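Local coordinates for protein soluble epoxide hydrolase (Bacillus megaterium, PDB 4INZ) that belongs to the alpha/beta hydrolase superfamily, as a soluble enzyme built round a central mixed beta-sheet, at residues A[32-43]-A[58-69]. The protein carries 1 engineered substitution. Residues are numbered along the deposited sequence; the frame is centred on the assembly and turned at random.
Sequences YISKGQGELMLF and IDEFSNDFHTVA
Met41 lays its CE methyl over one face of the Phe65 ring, 3.6 Å from the centroid and only 7° off the ring normal, a CH-pi contact; Glu39 O lies at that ring's edge. The thioether chain runs extended, CG anti to the backbone N, and turns at chi3, which brings CE above the ring while SD stays near the Phe61 ring, 4.7 Å from its centroid in an oblique Met-aromatic contact. The His66 ring has CG2 of Val68 over one face, toward the rim, and receives Ser34 OG and Lys35 O at its edge. Its NE2 and Ser34 OG are hydrogen-bonded at 2.9 Å, while ND1 bonds to Tyr105 OH, so both ring nitrogens are engaged and the ring's rotation is fixed. Phe43 sets its edge against CB of Thr67.

Lys35 O takes two donors from one residue: Thr67 N, in the regular backbone pairing, and Thr67 OG1, from well above the carbonyl plane at 3.1 Å. The lysine side chain reaches across to Ser62, where NZ donates to OG (3.0 Å); that hydroxyl in turn donates to Ile58 O, and water 1 joins NZ to Asp59 O. On the face that carries His66, Val68 wedges its two methyls between neighbours: CG2 meets Leu40 CD1 at 3.6 Å, CG1 meets Leu42 CD1 and Tyr32 CD2.

Strand 66-69 has strand 32-36 antiparallel on one flank (168°), Ile33 with Ala69 and Lys35 with Thr67 bonded in both directions, and strand 40-43 parallel on the other (18°), through His66 N to Glu39 O, Met41 N to His66 O, Val68 N to Met41 O and Phe43 N to Val68 O. With helix 55-61 linking strands 40-44 and 66-70, this is the beta-alpha-beta crossover behind the 1-2-4-3 strand order of the alpha/beta hydrolase fold.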
loop_
_atom_site.group_PDB
_atom_site.type_symbol
_atom_site.label_atom_id
_atom_site.label_comp_id
_atom_site.label_asym_id
_atom_site.label_seq_id
_atom_site.Cartn_x
_atom_site.Cartn_y
_atom_site.Cartn_z
ATOM N N TYR A 32 -8.140 -2.344 12.775
ATOM C CA TYR A 32 -7.301 -3.369 12.141
ATOM C C TYR A 32 -7.887 -4.764 12.301
ATOM O O TYR A 32 -8.685 -5.010 13.207
ATOM C CB TYR A 32 -5.868 -3.348 12.693
ATOM C CG TYR A 32 -5.742 -3.687 14.171
ATOM C CD1 TYR A 32 -5.760 -2.688 15.132
ATOM C CD2 TYR A 32 -5.585 -4.999 14.599
ATOM C CE1 TYR A 32 -5.636 -2.979 16.473
ATOM C CE2 TYR A 32 -5.458 -5.303 15.954
ATOM C CZ TYR A 32 -5.485 -4.287 16.884
ATOM O OH TYR A 32 -5.368 -4.564 18.235
ATOM N N ILE A 33 -7.494 -5.663 11.400
ATOM C CA ILE A 33 -7.817 -7.081 11.497
ATOM C C ILE A 33 -6.628 -7.788 12.106
ATOM O O ILE A 33 -5.488 -7.516 11.727
ATOM C CB ILE A 33 -7.999 -7.720 10.107
ATOM C CG1 ILE A 33 -9.106 -7.045 9.318
ATOM C CG2 ILE A 33 -8.282 -9.214 10.240
ATOM C CD1 ILE A 33 -9.249 -7.640 7.929
ATOM N N SER A 34 -6.892 -8.715 13.024
ATOM C CA SER A 34 -5.834 -9.436 13.715
ATOM C C SER A 34 -6.132 -10.931 13.745
ATOM O O SER A 34 -7.272 -11.340 13.986
ATOM C CB SER A 34 -5.688 -8.900 15.142
ATOM O OG SER A 34 -4.813 -9.702 15.915
ATOM N N LYS A 35 -5.105 -11.740 13.493
ATOM C CA LYS A 35 -5.219 -13.192 13.586
ATOM C C LYS A 35 -3.847 -13.800 13.886
ATOM O O LYS A 35 -2.824 -13.203 13.577
ATOM C CB LYS A 35 -5.797 -13.766 12.287
ATOM C CG LYS A 35 -6.299 -15.199 12.382
ATOM C CD LYS A 35 -6.910 -15.649 11.053
ATOM C CE LYS A 35 -7.534 -17.042 11.153
ATOM N NZ LYS A 35 -6.531 -18.123 11.430
ATOM N N GLY A 36 -3.824 -14.974 14.505
ATOM C CA GLY A 36 -2.572 -15.662 14.749
ATOM C C GLY A 36 -1.776 -15.184 15.945
ATOM O O GLY A 36 -2.294 -14.509 16.830
ATOM N N GLN A 37 -0.497 -15.542 15.961
ATOM C CA GLN A 37 0.368 -15.311 17.109
ATOM C C GLN A 37 1.817 -15.474 16.675
ATOM O O GLN A 37 2.104 -16.134 15.671
ATOM C CB GLN A 37 0.049 -16.315 18.220
ATOM C CG GLN A 37 0.275 -17.775 17.825
ATOM C CD GLN A 37 -0.654 -18.250 16.715
ATOM O OE1 GLN A 37 -1.876 -18.198 16.850
ATOM N NE2 GLN A 37 -0.074 -18.716 15.612
ATOM N N GLY A 38 2.731 -14.877 17.431
ATOM C CA GLY A 38 4.141 -14.937 17.094
ATOM C C GLY A 38 4.690 -13.583 16.689
ATOM O O GLY A 38 4.201 -12.547 17.146
ATOM N N GLU A 39 5.713 -13.597 15.837
ATOM C CA GLU A 39 6.282 -12.370 15.290
ATOM C C GLU A 39 5.221 -11.621 14.493
ATOM O O GLU A 39 4.327 -12.236 13.900
ATOM C CB GLU A 39 7.490 -12.687 14.400
ATOM C CG GLU A 39 8.646 -13.347 15.145
ATOM C CD GLU A 39 9.192 -12.468 16.261
ATOM O OE1 GLU A 39 9.372 -12.974 17.392
ATOM O OE2 GLU A 39 9.442 -11.268 16.010
ATOM N N LEU A 40 5.322 -10.296 14.478
ATOM C CA LEU A 40 4.337 -9.465 13.796
ATOM C C LEU A 40 4.581 -9.405 12.292
ATOM O O LEU A 40 5.683 -9.085 11.841
ATOM C CB LEU A 40 4.357 -8.048 14.369
ATOM C CG LEU A 40 3.416 -7.013 13.754
ATOM C CD1 LEU A 40 1.957 -7.427 13.953
ATOM C CD2 LEU A 40 3.690 -5.641 14.374
ATOM N N MET A 41 3.538 -9.724 11.530
ATOM C CA MET A 41 3.506 -9.466 10.100
ATOM C C MET A 41 2.417 -8.418 9.877
ATOM O O MET A 41 1.222 -8.703 10.009
ATOM C CB MET A 41 3.217 -10.745 9.312
ATOM C CG MET A 41 3.301 -10.566 7.797
ATOM S SD MET A 41 3.032 -12.111 6.911
ATOM C CE MET A 41 4.599 -12.945 7.224
ATOM N N LEU A 42 2.843 -7.198 9.575
ATOM C CA LEU A 42 1.939 -6.059 9.458
ATOM C C LEU A 42 1.728 -5.706 7.990
ATOM O O LEU A 42 2.695 -5.467 7.265
ATOM C CB LEU A 42 2.531 -4.865 10.205
ATOM C CG LEU A 42 1.771 -3.542 10.158
ATOM C CD1 LEU A 42 0.393 -3.698 10.796
ATOM C CD2 LEU A 42 2.573 -2.451 10.874
ATOM N N PHE A 43 0.465 -5.687 7.562
ATOM C CA PHE A 43 0.099 -5.463 6.159
ATOM C C PHE A 43 -0.495 -4.070 5.981
ATOM O O PHE A 43 -1.403 -3.677 6.732
ATOM C CB PHE A 43 -0.977 -6.464 5.707
ATOM C CG PHE A 43 -0.565 -7.907 5.781
ATOM C CD1 PHE A 43 -0.664 -8.612 6.978
ATOM C CD2 PHE A 43 -0.140 -8.578 4.638
ATOM C CE1 PHE A 43 -0.308 -9.949 7.044
ATOM C CE2 PHE A 43 0.222 -9.922 4.690
ATOM C CZ PHE A 43 0.132 -10.612 5.893
ATOM N N ILE A 58 -3.581 -13.235 5.399
ATOM C CA ILE A 58 -3.982 -13.378 6.798
ATOM C C ILE A 58 -4.288 -14.853 7.095
ATOM O O ILE A 58 -3.814 -15.409 8.090
ATOM C CB ILE A 58 -5.199 -12.497 7.127
ATOM C CG1 ILE A 58 -4.787 -11.027 7.093
ATOM C CG2 ILE A 58 -5.772 -12.850 8.512
ATOM C CD1 ILE A 58 -5.957 -10.072 7.123
ATOM N N ASP A 59 -5.059 -15.494 6.222
ATOM C CA ASP A 59 -5.412 -16.898 6.443
ATOM C C ASP A 59 -4.198 -17.821 6.378
ATOM O O ASP A 59 -4.085 -18.783 7.150
ATOM C CB ASP A 59 -6.483 -17.356 5.449
ATOM C CG ASP A 59 -7.838 -16.723 5.720
ATOM O OD1 ASP A 59 -8.051 -16.207 6.842
ATOM O OD2 ASP A 59 -8.693 -16.746 4.810
ATOM N N GLU A 60 -3.282 -17.525 5.464
ATOM C CA GLU A 60 -2.156 -18.421 5.230
ATOM C C GLU A 60 -1.070 -18.293 6.290
ATOM O O GLU A 60 -0.491 -19.289 6.721
ATOM C CB GLU A 60 -1.554 -18.185 3.838
ATOM C CG GLU A 60 -0.261 -18.950 3.596
ATOM C CD GLU A 60 -0.458 -20.462 3.452
ATOM O OE1 GLU A 60 -1.611 -20.921 3.304
ATOM O OE2 GLU A 60 0.553 -21.194 3.485
ATOM N N PHE A 61 -0.786 -17.065 6.708
ATOM C CA PHE A 61 0.363 -16.825 7.586
ATOM C C PHE A 61 0.032 -16.721 9.069
ATOM O O PHE A 61 0.935 -16.597 9.897
ATOM C CB PHE A 61 1.157 -15.610 7.098
ATOM C CG PHE A 61 1.818 -15.848 5.776
ATOM C CD1 PHE A 61 3.062 -16.458 5.711
ATOM C CD2 PHE A 61 1.171 -15.514 4.592
ATOM C CE1 PHE A 61 3.661 -16.709 4.487
ATOM C CE2 PHE A 61 1.762 -15.767 3.366
ATOM C CZ PHE A 61 3.008 -16.363 3.315
ATOM N N SER A 62 -1.253 -16.806 9.407
ATOM C CA SER A 62 -1.670 -16.679 10.809
ATOM C C SER A 62 -1.380 -17.904 11.687
ATOM O O SER A 62 -1.549 -17.847 12.907
ATOM C CB SER A 62 -3.149 -16.293 10.902
ATOM O OG SER A 62 -3.971 -17.242 10.246
ATOM N N ASN A 63 -0.944 -19.005 11.087
ATOM C CA ASN A 63 -0.555 -20.167 11.880
ATOM C C ASN A 63 0.884 -20.057 12.365
ATOM O O ASN A 63 1.301 -20.791 13.262
ATOM C CB ASN A 63 -0.739 -21.466 11.091
ATOM C CG ASN A 63 -2.163 -21.660 10.613
ATOM O OD1 ASN A 63 -2.412 -21.785 9.413
ATOM N ND2 ASN A 63 -3.108 -21.683 11.548
ATOM N N ASP A 64 1.640 -19.137 11.774
ATOM C CA ASP A 64 3.054 -18.993 12.102
ATOM C C ASP A 64 3.435 -17.577 12.519
ATOM O O ASP A 64 4.511 -17.358 13.086
ATOM C CB ASP A 64 3.915 -19.443 10.917
ATOM C CG ASP A 64 3.790 -20.929 10.642
ATOM O OD1 ASP A 64 4.473 -21.707 11.333
ATOM O OD2 ASP A 64 3.008 -21.322 9.748
ATOM N N PHE A 65 2.549 -16.626 12.246
ATOM C CA PHE A 65 2.800 -15.216 12.532
ATOM C C PHE A 65 1.567 -14.576 13.169
ATOM O O PHE A 65 0.451 -15.070 13.015
ATOM C CB PHE A 65 3.090 -14.451 11.237
ATOM C CG PHE A 65 4.403 -14.802 10.584
ATOM C CD1 PHE A 65 4.474 -15.798 9.618
ATOM C CD2 PHE A 65 5.562 -14.107 10.912
ATOM C CE1 PHE A 65 5.689 -16.114 9.009
ATOM C CE2 PHE A 65 6.779 -14.412 10.307
ATOM C CZ PHE A 65 6.846 -15.412 9.354
ATOM N N HIS A 66 1.774 -13.467 13.872
ATOM C CA HIS A 66 0.675 -12.605 14.269
ATOM C C HIS A 66 0.410 -11.675 13.094
ATOM O O HIS A 66 1.121 -10.685 12.903
ATOM C CB HIS A 66 1.036 -11.790 15.517
ATOM C CG HIS A 66 -0.076 -10.918 16.013
ATOM N ND1 HIS A 66 0.115 -9.934 16.960
ATOM C CD2 HIS A 66 -1.394 -10.882 15.695
ATOM C CE1 HIS A 66 -1.035 -9.332 17.206
ATOM N NE2 HIS A 66 -1.967 -9.888 16.452
ATOM N N THR A 67 -0.600 -12.007 12.297
ATOM C CA THR A 67 -0.907 -11.231 11.100
ATOM C C THR A 67 -1.857 -10.092 11.440
ATOM O O THR A 67 -2.963 -10.323 11.919
ATOM C CB THR A 67 -1.548 -12.109 10.007
ATOM O OG1 THR A 67 -2.711 -12.752 10.537
ATOM C CG2 THR A 67 -0.561 -13.167 9.528
ATOM N N VAL A 68 -1.415 -8.865 11.189
ATOM C CA VAL A 68 -2.232 -7.679 11.427
ATOM C C VAL A 68 -2.349 -6.862 10.145
ATOM O O VAL A 68 -1.334 -6.472 9.552
ATOM C CB VAL A 68 -1.616 -6.801 12.548
ATOM C CG1 VAL A 68 -2.325 -5.464 12.645
ATOM C CG2 VAL A 68 -1.677 -7.530 13.888
ATOM N N ALA A 69 -3.581 -6.623 9.702
ATOM C CA ALA A 69 -3.813 -5.772 8.536
ATOM C C ALA A 69 -4.494 -4.482 8.975
ATOM O O ALA A 69 -5.616 -4.498 9.483
ATOM C CB ALA A 69 -4.660 -6.509 7.481
HETATM O O HOH W 1 -6.099 -19.635 8.853
HETATM O O HOH W 2 -3.290 -20.006 14.747
HETATM O O HOH W 3 6.469 -15.974 14.391
#